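Local coordinates for protein endostatin (Mus musculus, PDB 1KOE) that inhibits angiogenesis and probably binds heparin, as the C-terminal non-collagenous fragment of the collagen XVIII alpha1 chain, at residues 18-23 and 40-45; 112-117 and 163-168; 125-130 and 140-145; 8-13 and 96-101. All coordinates share one frame; numbering follows the deposited sequence.

Interaction 1 (18-23 and 40-45)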
loop_
_atom_site.group_PDB
_atom_site.type_symbol
_atom_site.label_atom_id
_atom_site.label_comp_id
_atom_site.label_asym_id
_atom_site.label_seq_id
_atom_site.Cartn_x
_atom_site.Cartn_y
_atom_site.Cartn_z
ATOM N N ARG A 18 0.816 -6.107 -14.102
ATOM C CA ARG A 18 1.049 -5.392 -15.363
ATOM C C ARG A 18 1.940 -4.194 -15.060
ATOM O O ARG A 18 1.823 -3.121 -15.677
ATOM C CB ARG A 18 -0.256 -4.950 -16.030
ATOM C CG ARG A 18 -1.132 -6.118 -16.477
ATOM C CD ARG A 18 -2.182 -5.696 -17.516
ATOM N NE ARG A 18 -3.344 -5.069 -16.897
ATOM N N GLY A 19 2.849 -4.395 -14.108
ATOM C CA GLY A 19 3.776 -3.366 -13.708
ATOM C C GLY A 19 3.145 -2.286 -12.847
ATOM O O GLY A 19 1.952 -2.334 -12.541
ATOM N N ILE A 20 3.949 -1.286 -12.497
ATOM C CA ILE A 20 3.467 -0.193 -11.684
ATOM C C ILE A 20 2.408 0.635 -12.449
ATOM O O ILE A 20 1.509 1.192 -11.835
ATOM C CB ILE A 20 4.635 0.670 -11.179
ATOM C CG1 ILE A 20 4.151 1.577 -10.032
ATOM C CG2 ILE A 20 5.264 1.446 -12.335
ATOM C CD1 ILE A 20 3.803 0.797 -8.763
ATOM N N ARG A 21 2.511 0.722 -13.782
ATOM C CA ARG A 21 1.499 1.454 -14.557
ATOM C C ARG A 21 0.136 0.760 -14.379
ATOM O O ARG A 21 -0.894 1.427 -14.278
ATOM C CB ARG A 21 1.872 1.520 -16.052
ATOM C CG ARG A 21 3.108 2.355 -16.345
ATOM C CD ARG A 21 3.515 2.262 -17.802
ATOM N NE ARG A 21 4.501 3.293 -18.126
ATOM C CZ ARG A 21 5.154 3.384 -19.289
ATOM N NH1 ARG A 21 4.924 2.499 -20.254
ATOM N NH2 ARG A 21 6.030 4.369 -19.484
ATOM N N GLY A 22 0.146 -0.577 -14.295
ATOM C CA GLY A 22 -1.076 -1.345 -14.113
ATOM C C GLY A 22 -1.690 -1.081 -12.743
ATOM O O GLY A 22 -2.881 -0.787 -12.619
ATOM N N ALA A 23 -0.861 -1.167 -11.708
ATOM C CA ALA A 23 -1.307 -0.930 -10.332
ATOM C C ALA A 23 -1.800 0.508 -10.158
ATOM O O ALA A 23 -2.864 0.744 -9.586
ATOM C CB ALA A 23 -0.179 -1.225 -9.351
ATOM N N PHE A 40 -4.569 9.260 -6.439
ATOM C CA PHE A 40 -4.137 8.046 -5.756
ATOM C C PHE A 40 -3.136 7.249 -6.558
ATOM O O PHE A 40 -3.359 6.977 -7.741
ATOM C CB PHE A 40 -5.339 7.161 -5.464
ATOM C CG PHE A 40 -6.244 7.713 -4.404
ATOM C CD1 PHE A 40 -7.179 8.701 -4.716
ATOM C CD2 PHE A 40 -6.162 7.252 -3.094
ATOM C CE1 PHE A 40 -8.015 9.216 -3.740
ATOM C CE2 PHE A 40 -7.002 7.767 -2.118
ATOM C CZ PHE A 40 -7.928 8.749 -2.444
ATOM N N ARG A 41 -2.047 6.871 -5.903
ATOM C CA ARG A 41 -1.014 6.066 -6.526
ATOM C C ARG A 41 -0.835 4.771 -5.720
ATOM O O ARG A 41 -1.165 4.726 -4.534
ATOM C CB ARG A 41 0.283 6.872 -6.609
ATOM C CG ARG A 41 0.161 8.067 -7.562
ATOM C CD ARG A 41 1.476 8.458 -8.190
ATOM N NE ARG A 41 2.111 7.317 -8.839
ATOM C CZ ARG A 41 3.418 7.078 -8.821
ATOM N NH1 ARG A 41 4.235 7.917 -8.181
ATOM N NH2 ARG A 41 3.905 5.985 -9.413
ATOM N N ALA A 42 -0.385 3.702 -6.369
ATOM C CA ALA A 42 -0.183 2.432 -5.678
ATOM C C ALA A 42 0.929 2.562 -4.643
ATOM O O ALA A 42 1.957 3.191 -4.896
ATOM C CB ALA A 42 0.137 1.329 -6.681
ATOM N N PHE A 43 0.683 1.985 -3.465
ATOM C CA PHE A 43 1.603 1.964 -2.322
ATOM C C PHE A 43 2.638 0.845 -2.602
ATOM O O PHE A 43 2.563 -0.244 -2.042
ATOM C CB PHE A 43 0.755 1.646 -1.062
ATOM C CG PHE A 43 1.502 1.729 0.260
ATOM C CD1 PHE A 43 1.734 2.962 0.883
ATOM C CD2 PHE A 43 1.919 0.569 0.905
ATOM C CE1 PHE A 43 2.363 3.035 2.145
ATOM C CE2 PHE A 43 2.542 0.632 2.160
ATOM C CZ PHE A 43 2.760 1.873 2.779
ATOM N N LEU A 44 3.576 1.106 -3.505
ATOM C CA LEU A 44 4.566 0.104 -3.883
ATOM C C LEU A 44 5.837 0.788 -4.363
ATOM O O LEU A 44 5.771 1.899 -4.896
ATOM C CB LEU A 44 4.049 -0.701 -5.101
ATOM C CG LEU A 44 2.740 -1.501 -5.088
ATOM C CD1 LEU A 44 2.314 -1.901 -6.497
ATOM C CD2 LEU A 44 2.917 -2.728 -4.211
ATOM N N SER A 45 6.993 0.161 -4.131
ATOM C CA SER A 45 8.239 0.672 -4.711
ATOM C C SER A 45 8.312 -0.024 -6.085
ATOM O O SER A 45 7.715 -1.088 -6.280
ATOM C CB SER A 45 9.460 0.253 -3.889
ATOM O OG SER A 45 9.665 1.109 -2.786
#
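A23 and A42 meet methyl to methyl, and the small size of both lets a helix come close to a strand. Their CB atoms are 3.7 Å apart, and the axis of helix 19-23 passes 8.2 Å from that of strand 40-42, the two running at 138° to each other. The tight part of the contact is completed by L44. Its CD1 methyl lies 3.8 Å from A23 CB and equally 3.8 Å from I20 CD1, so one branch of the leucine fills the angle between two residues on successive positions of the same helical face. I20 reaches it because CG1 stands opposite the backbone N (chi1 -165°), which carries CD1 out past the leucine; the two side chains run by each other in opposite senses, and the same CD1 also grazes A42 CB at 4.2 Å. In the C-type lectin-like fold of endostatin this joins the start of helix 19-33 to an outermost strand of the mixed sheet, and A42 also touches C27 farther along the helix. The other flank is looser and partly exposed. There the guanidinium of R41 comes no nearer than 4.5 Å, from NH2 to CG1 of I20, approaching obliquely. Its charge is met elsewhere: NH2 makes a salt bridge with D24 OD2, while D24 OD1 accepts from the backbone N of A42, binding helix and strand through one carboxylate.

Interaction 2 (112-117 and 163-168); sequences SVWHGS and YIVLCI
V113 and I164 form a lone bridge of parallel type, with CA atoms 4.6 Å apart: I164 N donates to S112 O (2.9 Å), and I164 O receives W114 N (3.1 Å), nearly in line with its carbonyl bond at 174°. In this C-type lectin-like domain the bridge ties strand 112-114 of the three-stranded sheet to the run of chain that leads into strand 166-169 of the mixed sheet, deep in the core. S112 and W114 both bear on Y163. The CB of S112 sits squarely over the phenol ring, 3.5 Å from its centroid, a CH-pi contact. Y163 in turn offers its own CB to a face of the indole, 3.7 Å from the centroid of the five-membered ring of W114, while its CD2 reaches over the middle of the indole; the two ring planes meet obliquely at 48°. W114 NE1 looks to L13 O for its hydrogen bond, and V165 CG2 touches the indole at its edge. V113 divides its methyls between two partners. With CG1 opposite the backbone N (chi1 178°), that branch packs 3.9 Å from L166 CG, and CG2 leans on I164 CB. Beyond the bridge the backbones part, and one water links them, donating to W114 O at 2.7 Å and accepting from L166 N at 2.9 Å.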
loop_
_atom_site.group_PDB
_atom_site.type_symbol
_atom_site.label_atom_id
_atom_site.label_comp_id
_atom_site.label_asym_id
_atom_site.label_seq_id
_atom_site.Cartn_x
_atom_site.Cartn_y
_atom_site.Cartn_z
ATOM N N SER A 112 -1.966 -10.080 4.031
ATOM C CA SER A 112 -0.660 -9.478 3.820
ATOM C C SER A 112 -0.811 -8.406 2.739
ATOM O O SER A 112 -1.736 -8.459 1.930
ATOM C CB SER A 112 0.379 -10.529 3.417
ATOM O OG SER A 112 0.711 -11.349 4.534
ATOM N N VAL A 113 0.097 -7.444 2.753
ATOM C CA VAL A 113 0.090 -6.325 1.818
ATOM C C VAL A 113 1.409 -6.267 1.058
ATOM O O VAL A 113 2.484 -6.393 1.664
ATOM C CB VAL A 113 -0.065 -4.988 2.591
ATOM C CG1 VAL A 113 -0.028 -3.809 1.629
ATOM C CG2 VAL A 113 -1.362 -4.983 3.387
ATOM N N TRP A 114 1.329 -6.110 -0.261
ATOM C CA TRP A 114 2.532 -5.989 -1.098
ATOM C C TRP A 114 3.129 -4.599 -0.916
ATOM O O TRP A 114 2.395 -3.619 -0.798
ATOM C CB TRP A 114 2.183 -6.105 -2.599
ATOM C CG TRP A 114 1.847 -7.470 -3.112
ATOM C CD1 TRP A 114 0.698 -7.847 -3.756
ATOM C CD2 TRP A 114 2.693 -8.635 -3.080
ATOM N NE1 TRP A 114 0.783 -9.172 -4.134
ATOM C CE2 TRP A 114 1.994 -9.675 -3.733
ATOM C CE3 TRP A 114 3.970 -8.896 -2.554
ATOM C CZ2 TRP A 114 2.533 -10.971 -3.879
ATOM C CZ3 TRP A 114 4.511 -10.211 -2.696
ATOM C CH2 TRP A 114 3.785 -11.212 -3.355
ATOM N N HIS A 115 4.452 -4.502 -0.877
ATOM C CA HIS A 115 5.075 -3.180 -0.824
ATOM C C HIS A 115 6.416 -3.065 -1.576
ATOM O O HIS A 115 6.769 -1.981 -2.028
ATOM C CB HIS A 115 5.162 -2.602 0.602
ATOM C CG HIS A 115 5.951 -3.440 1.565
ATOM N ND1 HIS A 115 7.328 -3.536 1.516
ATOM C CD2 HIS A 115 5.559 -4.196 2.619
ATOM C CE1 HIS A 115 7.750 -4.321 2.500
ATOM N NE2 HIS A 115 6.694 -4.733 3.179
ATOM N N GLY A 116 7.165 -4.167 -1.682
ATOM C CA GLY A 116 8.449 -4.158 -2.380
ATOM C C GLY A 116 9.475 -3.162 -1.863
ATOM O O GLY A 116 10.370 -2.777 -2.618
ATOM N N SER A 117 9.427 -2.837 -0.564
ATOM C CA SER A 117 10.320 -1.828 0.029
ATOM C C SER A 117 10.987 -2.207 1.340
ATOM O O SER A 117 10.488 -3.072 2.055
ATOM C CB SER A 117 9.526 -0.549 0.325
ATOM O OG SER A 117 8.681 -0.202 -0.757
ATOM N N TYR A 163 -2.310 -10.881 -2.612
ATOM C CA TYR A 163 -2.303 -10.044 -1.418
ATOM C C TYR A 163 -3.028 -8.703 -1.637
ATOM O O TYR A 163 -3.399 -8.336 -2.757
ATOM C CB TYR A 163 -0.839 -9.744 -1.026
ATOM C CG TYR A 163 -0.058 -10.886 -0.390
ATOM C CD1 TYR A 163 -0.707 -12.009 0.141
ATOM C CD2 TYR A 163 1.326 -10.814 -0.284
ATOM C CE1 TYR A 163 0.011 -13.028 0.787
ATOM C CE2 TYR A 163 2.047 -11.812 0.348
ATOM C CZ TYR A 163 1.384 -12.916 0.879
ATOM O OH TYR A 163 2.118 -13.900 1.494
ATOM N N ILE A 164 -3.220 -8.002 -0.531
ATOM C CA ILE A 164 -3.839 -6.695 -0.510
ATOM C C ILE A 164 -2.873 -5.690 -1.148
ATOM O O ILE A 164 -1.654 -5.775 -0.970
ATOM C CB ILE A 164 -4.068 -6.239 0.955
ATOM C CG1 ILE A 164 -5.001 -7.225 1.668
ATOM C CG2 ILE A 164 -4.623 -4.800 1.006
ATOM C CD1 ILE A 164 -4.941 -7.131 3.181
ATOM N N VAL A 165 -3.428 -4.763 -1.917
ATOM C CA VAL A 165 -2.636 -3.704 -2.508
ATOM C C VAL A 165 -3.301 -2.410 -2.069
ATOM O O VAL A 165 -4.540 -2.272 -2.183
ATOM C CB VAL A 165 -2.606 -3.791 -4.049
ATOM C CG1 VAL A 165 -1.866 -2.582 -4.614
ATOM C CG2 VAL A 165 -1.911 -5.102 -4.485
ATOM N N LEU A 166 -2.493 -1.486 -1.547
ATOM C CA LEU A 166 -2.993 -0.188 -1.092
ATOM C C LEU A 166 -2.698 0.945 -2.088
ATOM O O LEU A 166 -1.765 0.858 -2.906
ATOM C CB LEU A 166 -2.365 0.173 0.264
ATOM C CG LEU A 166 -2.544 -0.863 1.383
ATOM C CD1 LEU A 166 -1.816 -0.384 2.634
ATOM C CD2 LEU A 166 -4.020 -1.093 1.658
ATOM N N CYS A 167 -3.496 2.007 -1.991
ATOM C CA CYS A 167 -3.350 3.207 -2.812
ATOM C C CYS A 167 -3.277 4.367 -1.828
ATOM O O CYS A 167 -4.041 4.414 -0.850
ATOM C CB CYS A 167 -4.570 3.430 -3.712
ATOM S SG CYS A 167 -4.982 2.051 -4.809
ATOM N N ILE A 168 -2.342 5.269 -2.071
ATOM C CA ILE A 168 -2.151 6.428 -1.218
ATOM C C ILE A 168 -2.405 7.725 -1.993
ATOM O O ILE A 168 -1.994 7.865 -3.151
ATOM C CB ILE A 168 -0.698 6.439 -0.582
ATOM C CG1 ILE A 168 -0.457 7.712 0.254
ATOM C CG2 ILE A 168 0.391 6.264 -1.670
ATOM C CD1 ILE A 168 -1.199 7.760 1.576
HETATM O O HOH W 1 0.361 -1.972 -1.530
#

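Interaction 3 (125-130 and 140-145)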
loop_
_atom_site.group_PDB
_atom_site.type_symbol
_atom_site.label_atom_id
_atom_site.label_comp_id
_atom_site.label_asym_id
_atom_site.label_seq_id
_atom_site.Cartn_x
_atom_site.Cartn_y
_atom_site.Cartn_z
ATOM N N MET A 125 15.129 -4.085 -5.303
ATOM C CA MET A 125 15.192 -4.617 -6.652
ATOM C C MET A 125 15.182 -6.118 -6.750
ATOM O O MET A 125 14.783 -6.658 -7.772
ATOM C CB MET A 125 16.378 -4.031 -7.396
ATOM C CG MET A 125 16.270 -2.515 -7.526
ATOM S SD MET A 125 17.308 -1.809 -8.829
ATOM C CE MET A 125 16.049 -1.007 -9.870
ATOM N N GLU A 126 15.575 -6.799 -5.683
ATOM C CA GLU A 126 15.554 -8.253 -5.694
ATOM C C GLU A 126 14.268 -8.774 -5.066
ATOM O O GLU A 126 14.063 -9.987 -4.978
ATOM C CB GLU A 126 16.749 -8.836 -4.935
ATOM C CG GLU A 126 18.114 -8.378 -5.441
ATOM C CD GLU A 126 18.405 -8.811 -6.864
ATOM O OE1 GLU A 126 17.866 -9.850 -7.305
ATOM O OE2 GLU A 126 19.185 -8.103 -7.540
ATOM N N SER A 127 13.389 -7.873 -4.637
ATOM C CA SER A 127 12.162 -8.319 -4.008
ATOM C C SER A 127 10.939 -7.444 -4.279
ATOM O O SER A 127 10.287 -6.923 -3.364
ATOM C CB SER A 127 12.367 -8.518 -2.508
ATOM O OG SER A 127 11.427 -9.467 -2.037
ATOM N N TYR A 128 10.650 -7.275 -5.558
ATOM C CA TYR A 128 9.473 -6.537 -5.962
ATOM C C TYR A 128 8.810 -7.149 -7.196
ATOM O O TYR A 128 8.233 -6.457 -8.042
ATOM C CB TYR A 128 9.715 -5.022 -6.080
ATOM C CG TYR A 128 10.740 -4.512 -7.074
ATOM C CD1 TYR A 128 11.355 -5.351 -8.013
ATOM C CD2 TYR A 128 11.081 -3.158 -7.069
ATOM C CE1 TYR A 128 12.293 -4.833 -8.929
ATOM C CE2 TYR A 128 12.009 -2.635 -7.964
ATOM C CZ TYR A 128 12.607 -3.473 -8.893
ATOM O OH TYR A 128 13.490 -2.932 -9.796
ATOM N N CYS A 129 8.855 -8.484 -7.241
ATOM C CA CYS A 129 8.247 -9.271 -8.314
ATOM C C CYS A 129 8.576 -8.750 -9.712
ATOM O O CYS A 129 7.694 -8.644 -10.558
ATOM C CB CYS A 129 6.737 -9.364 -8.099
ATOM S SG CYS A 129 6.304 -10.212 -6.549
ATOM N N GLU A 130 9.852 -8.433 -9.928
ATOM C CA GLU A 130 10.331 -7.918 -11.206
ATOM C C GLU A 130 9.478 -6.707 -11.605
ATOM O O GLU A 130 8.881 -6.636 -12.690
ATOM C CB GLU A 130 10.325 -9.051 -12.232
ATOM C CG GLU A 130 11.265 -10.185 -11.756
ATOM C CD GLU A 130 11.130 -11.498 -12.510
ATOM O OE1 GLU A 130 10.544 -11.523 -13.616
ATOM O OE2 GLU A 130 11.632 -12.512 -11.973
ATOM N N THR A 140 10.095 -13.373 -5.770
ATOM C CA THR A 140 9.540 -12.833 -4.535
ATOM C C THR A 140 9.300 -11.333 -4.547
ATOM O O THR A 140 9.901 -10.576 -5.331
ATOM C CB THR A 140 10.410 -13.145 -3.277
ATOM O OG1 THR A 140 11.663 -12.462 -3.371
ATOM C CG2 THR A 140 10.627 -14.647 -3.122
ATOM N N GLY A 141 8.437 -10.919 -3.626
ATOM C CA GLY A 141 8.117 -9.521 -3.438
ATOM C C GLY A 141 8.073 -9.286 -1.942
ATOM O O GLY A 141 7.659 -10.170 -1.187
ATOM N N GLN A 142 8.521 -8.119 -1.502
ATOM C CA GLN A 142 8.503 -7.812 -0.079
ATOM C C GLN A 142 7.060 -7.456 0.321
ATOM O O GLN A 142 6.411 -6.616 -0.306
ATOM C CB GLN A 142 9.475 -6.683 0.253
ATOM C CG GLN A 142 10.095 -6.804 1.632
ATOM C CD GLN A 142 11.223 -7.845 1.683
ATOM O OE1 GLN A 142 11.354 -8.701 0.804
ATOM N NE2 GLN A 142 12.052 -7.751 2.700
ATOM N N ALA A 143 6.573 -8.113 1.361
ATOM C CA ALA A 143 5.205 -7.941 1.816
ATOM C C ALA A 143 5.166 -7.834 3.324
ATOM O O ALA A 143 6.164 -8.099 3.998
ATOM C CB ALA A 143 4.348 -9.123 1.353
ATOM N N SER A 144 4.015 -7.420 3.847
ATOM C CA SER A 144 3.843 -7.248 5.276
ATOM C C SER A 144 2.514 -7.818 5.761
ATOM O O SER A 144 1.479 -7.629 5.124
ATOM C CB SER A 144 3.888 -5.761 5.598
ATOM O OG SER A 144 3.739 -5.550 6.997
ATOM N N SER A 145 2.537 -8.463 6.926
ATOM C CA SER A 145 1.326 -9.014 7.488
ATOM C C SER A 145 0.584 -7.940 8.246
ATOM O O SER A 145 1.083 -7.397 9.220
ATOM C CB SER A 145 1.635 -10.142 8.465
ATOM O OG SER A 145 0.423 -10.725 8.912
HETATM O O HOH W 2 12.089 -11.503 -7.181
#
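S127 OG is held from two directions: it accepts a rather long hydrogen bond from T140 OG1 (3.3 Å) and donates to Q142 OE1 (2.9 Å), so the hydroxyl links two side chains two residues apart on one strand, with G141 between them. Torsions arrange this, since OG of S127 is carried away from its own backbone N (chi1 -154°) and Q142 folds back at chi2 (78°) to present its amide oxygen. The other end of that amide is fixed too, NE2 donating to Q154 OE1. Beneath the hydroxyl the backbones are joined by Q142 N to S127 O at 2.8 Å and by C129 N to T140 O at 3.0 Å, each donor lying above the plane of the carbonyl it meets. These two bonds frame Y128 and G141 as an antiparallel, non-hydrogen-bonded pair, the CA atoms 4.1 Å apart. Strand 140-145 is the middle strand of the three-stranded antiparallel sheet of this C-type lectin-like domain; Q142 also pairs by its backbone with H115 and G116, so S127 to C129 continue along the edge of strand 140-145 that strand 112-114 occupies. G141 has no side chain, and C129 SG comes to 3.7 Å from its CA, on the way to the disulfide with C159, just past strand 155-158. At the outer end a water accepts from T140 N (3.1 Å) and donates weakly to E126 O.

Interaction 4 (8-13 and 96-101); sequences ALNTPL and SFDGRD
With CG of N10 beside its backbone N (chi1 -67°) and CG of D98 wedged between its backbone N and carbonyl carbon (chi1 64°), the amide of one residue and the carboxylate of the other come to lie stacked, their planes 11° apart and the two CG atoms 3.6 Å from each other. The receiving structure is a type I beta turn, S96 to G99, docked against the loop that follows strand 4-8 in the C-type lectin-like fold. N10 reads the turn through OD1, which accepts the backbone N of D98 at 3.0 Å. The carboxylate of D98 is itself firmly set. R100 grips it side-on, NE to OD1 (2.8 Å) and NH2 to OD2 (2.8 Å), and S96 OG donates to OD1 (2.7 Å) from the face of the carboxylate plane opposite to NE. R100 N donates to S96 OG in turn, closing a network across the turn and the residue after it that should favour the ionised form of D98. The guanidinium then crosses to the other segment: NH2 gives a 2.8 Å bond to N10 O, in the carbonyl plane and on a lone pair, and a water links the same oxygen to NH1. N10 is therefore held at both its side chain and its carbonyl. At the end of strand 4-8, A8 and S96 make a single backbone bridge, supported by a weak bond from F97 N to A8 O (3.1 Å). Alongside, L9 and F97 point the same way, with L9 CD2 at the ring edge, 4.1 Å from CE2.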
loop_
_atom_site.group_PDB
_atom_site.type_symbol
_atom_site.label_atom_id
_atom_site.label_comp_id
_atom_site.label_asym_id
_atom_site.label_seq_id
_atom_site.Cartn_x
_atom_site.Cartn_y
_atom_site.Cartn_z
ATOM N N ALA A 8 -7.466 0.518 0.232
ATOM C CA ALA A 8 -7.118 -0.707 -0.478
ATOM C C ALA A 8 -7.902 -0.923 -1.788
ATOM O O ALA A 8 -9.079 -0.516 -1.912
ATOM C CB ALA A 8 -7.335 -1.908 0.448
ATOM N N LEU A 9 -7.249 -1.570 -2.754
ATOM C CA LEU A 9 -7.927 -1.942 -3.990
ATOM C C LEU A 9 -9.038 -2.949 -3.624
ATOM O O LEU A 9 -8.924 -3.693 -2.641
ATOM C CB LEU A 9 -6.959 -2.553 -5.004
ATOM C CG LEU A 9 -5.987 -1.566 -5.669
ATOM C CD1 LEU A 9 -5.130 -2.329 -6.657
ATOM C CD2 LEU A 9 -6.761 -0.471 -6.434
ATOM N N ASN A 10 -10.078 -3.009 -4.442
ATOM C CA ASN A 10 -11.229 -3.859 -4.165
ATOM C C ASN A 10 -11.023 -5.366 -4.281
ATOM O O ASN A 10 -11.937 -6.130 -3.967
ATOM C CB ASN A 10 -12.436 -3.405 -4.992
ATOM C CG ASN A 10 -12.945 -2.027 -4.577
ATOM O OD1 ASN A 10 -12.845 -1.630 -3.414
ATOM N ND2 ASN A 10 -13.505 -1.293 -5.534
ATOM N N THR A 11 -9.877 -5.787 -4.808
ATOM C CA THR A 11 -9.571 -7.214 -4.882
ATOM C C THR A 11 -8.092 -7.380 -4.611
ATOM O O THR A 11 -7.320 -6.431 -4.748
ATOM C CB THR A 11 -9.792 -7.834 -6.291
ATOM O OG1 THR A 11 -8.777 -7.358 -7.185
ATOM C CG2 THR A 11 -11.163 -7.497 -6.848
ATOM N N PRO A 12 -7.695 -8.567 -4.100
ATOM C CA PRO A 12 -6.269 -8.784 -3.856
ATOM C C PRO A 12 -5.656 -8.952 -5.243
ATOM O O PRO A 12 -6.383 -9.176 -6.231
ATOM C CB PRO A 12 -6.254 -10.105 -3.081
ATOM C CG PRO A 12 -7.473 -10.811 -3.548
ATOM C CD PRO A 12 -8.497 -9.692 -3.598
ATOM N N LEU A 13 -4.336 -8.827 -5.325
ATOM C CA LEU A 13 -3.625 -8.985 -6.582
ATOM C C LEU A 13 -2.376 -9.800 -6.344
ATOM O O LEU A 13 -1.802 -9.766 -5.257
ATOM C CB LEU A 13 -3.203 -7.616 -7.120
ATOM C CG LEU A 13 -4.276 -6.636 -7.642
ATOM C CD1 LEU A 13 -3.575 -5.384 -8.178
ATOM C CD2 LEU A 13 -5.094 -7.277 -8.738
ATOM N N SER A 96 -11.378 -0.908 1.710
ATOM C CA SER A 96 -11.195 -0.872 0.266
ATOM C C SER A 96 -12.046 0.320 -0.228
ATOM O O SER A 96 -12.827 0.892 0.559
ATOM C CB SER A 96 -11.709 -2.164 -0.342
ATOM O OG SER A 96 -13.077 -2.342 -0.038
ATOM N N PHE A 97 -11.932 0.664 -1.514
ATOM C CA PHE A 97 -12.683 1.790 -2.082
ATOM C C PHE A 97 -14.187 1.604 -1.930
ATOM O O PHE A 97 -14.912 2.570 -1.649
ATOM C CB PHE A 97 -12.326 2.000 -3.559
ATOM C CG PHE A 97 -10.988 2.643 -3.762
ATOM C CD1 PHE A 97 -10.826 4.018 -3.555
ATOM C CD2 PHE A 97 -9.878 1.877 -4.123
ATOM C CE1 PHE A 97 -9.585 4.627 -3.693
ATOM C CE2 PHE A 97 -8.626 2.469 -4.271
ATOM C CZ PHE A 97 -8.475 3.853 -4.053
ATOM N N ASP A 98 -14.663 0.372 -2.094
ATOM C CA ASP A 98 -16.090 0.113 -1.961
ATOM C C ASP A 98 -16.588 -0.080 -0.511
ATOM O O ASP A 98 -17.703 -0.578 -0.296
ATOM C CB ASP A 98 -16.549 -1.028 -2.891
ATOM C CG ASP A 98 -15.919 -2.374 -2.553
ATOM O OD1 ASP A 98 -15.368 -2.543 -1.446
ATOM O OD2 ASP A 98 -15.977 -3.280 -3.420
ATOM N N GLY A 99 -15.743 0.277 0.461
ATOM C CA GLY A 99 -16.126 0.244 1.857
ATOM C C GLY A 99 -16.024 -1.006 2.689
ATOM O O GLY A 99 -16.583 -1.040 3.780
ATOM N N ARG A 100 -15.286 -2.004 2.243
ATOM C CA ARG A 100 -15.138 -3.231 3.017
ATOM C C ARG A 100 -13.867 -3.254 3.864
ATOM O O ARG A 100 -12.805 -2.787 3.423
ATOM C CB ARG A 100 -15.140 -4.441 2.082
ATOM C CG ARG A 100 -16.494 -4.738 1.446
ATOM C CD ARG A 100 -16.339 -5.809 0.388
ATOM N NE ARG A 100 -15.646 -5.274 -0.771
ATOM C CZ ARG A 100 -14.912 -5.982 -1.622
ATOM N NH1 ARG A 100 -14.762 -7.285 -1.459
ATOM N NH2 ARG A 100 -14.321 -5.379 -2.639
ATOM N N ASP A 101 -13.987 -3.754 5.095
ATOM C CA ASP A 101 -12.830 -3.867 5.981
ATOM C C ASP A 101 -12.054 -5.098 5.482
ATOM O O ASP A 101 -12.535 -6.243 5.559
ATOM C CB ASP A 101 -13.285 -4.055 7.431
ATOM C CG ASP A 101 -12.118 -4.181 8.416
ATOM O OD1 ASP A 101 -11.039 -4.703 8.087
ATOM O OD2 ASP A 101 -12.296 -3.787 9.569
HETATM O O HOH W 3 -13.631 -8.517 -3.650
#

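How the interactions relate
The centre of interaction 2 lies about 4 Å from that of the chain, and it meets each of the others. Its centre is about 9 Å from that of interaction 1, where strands 40-42 and 166-169 are neighbours in the mixed sheet; 10 Å from interaction 3, through strands 112-114 and 140-145 of the three-stranded sheet; and 12 Å from interaction 4, through backbone bonds to the loop after strand 4-8. Interactions 3 and 4, centres about 20 Å apart, do not touch. Along the chain, residues 8-13 and 96-101 enclose interaction 1, whereas 112-117 and 163-168 enclose interaction 3. Each long closure thus contains a shorter one, and segment 163-168 joins both sheets of one compact domain.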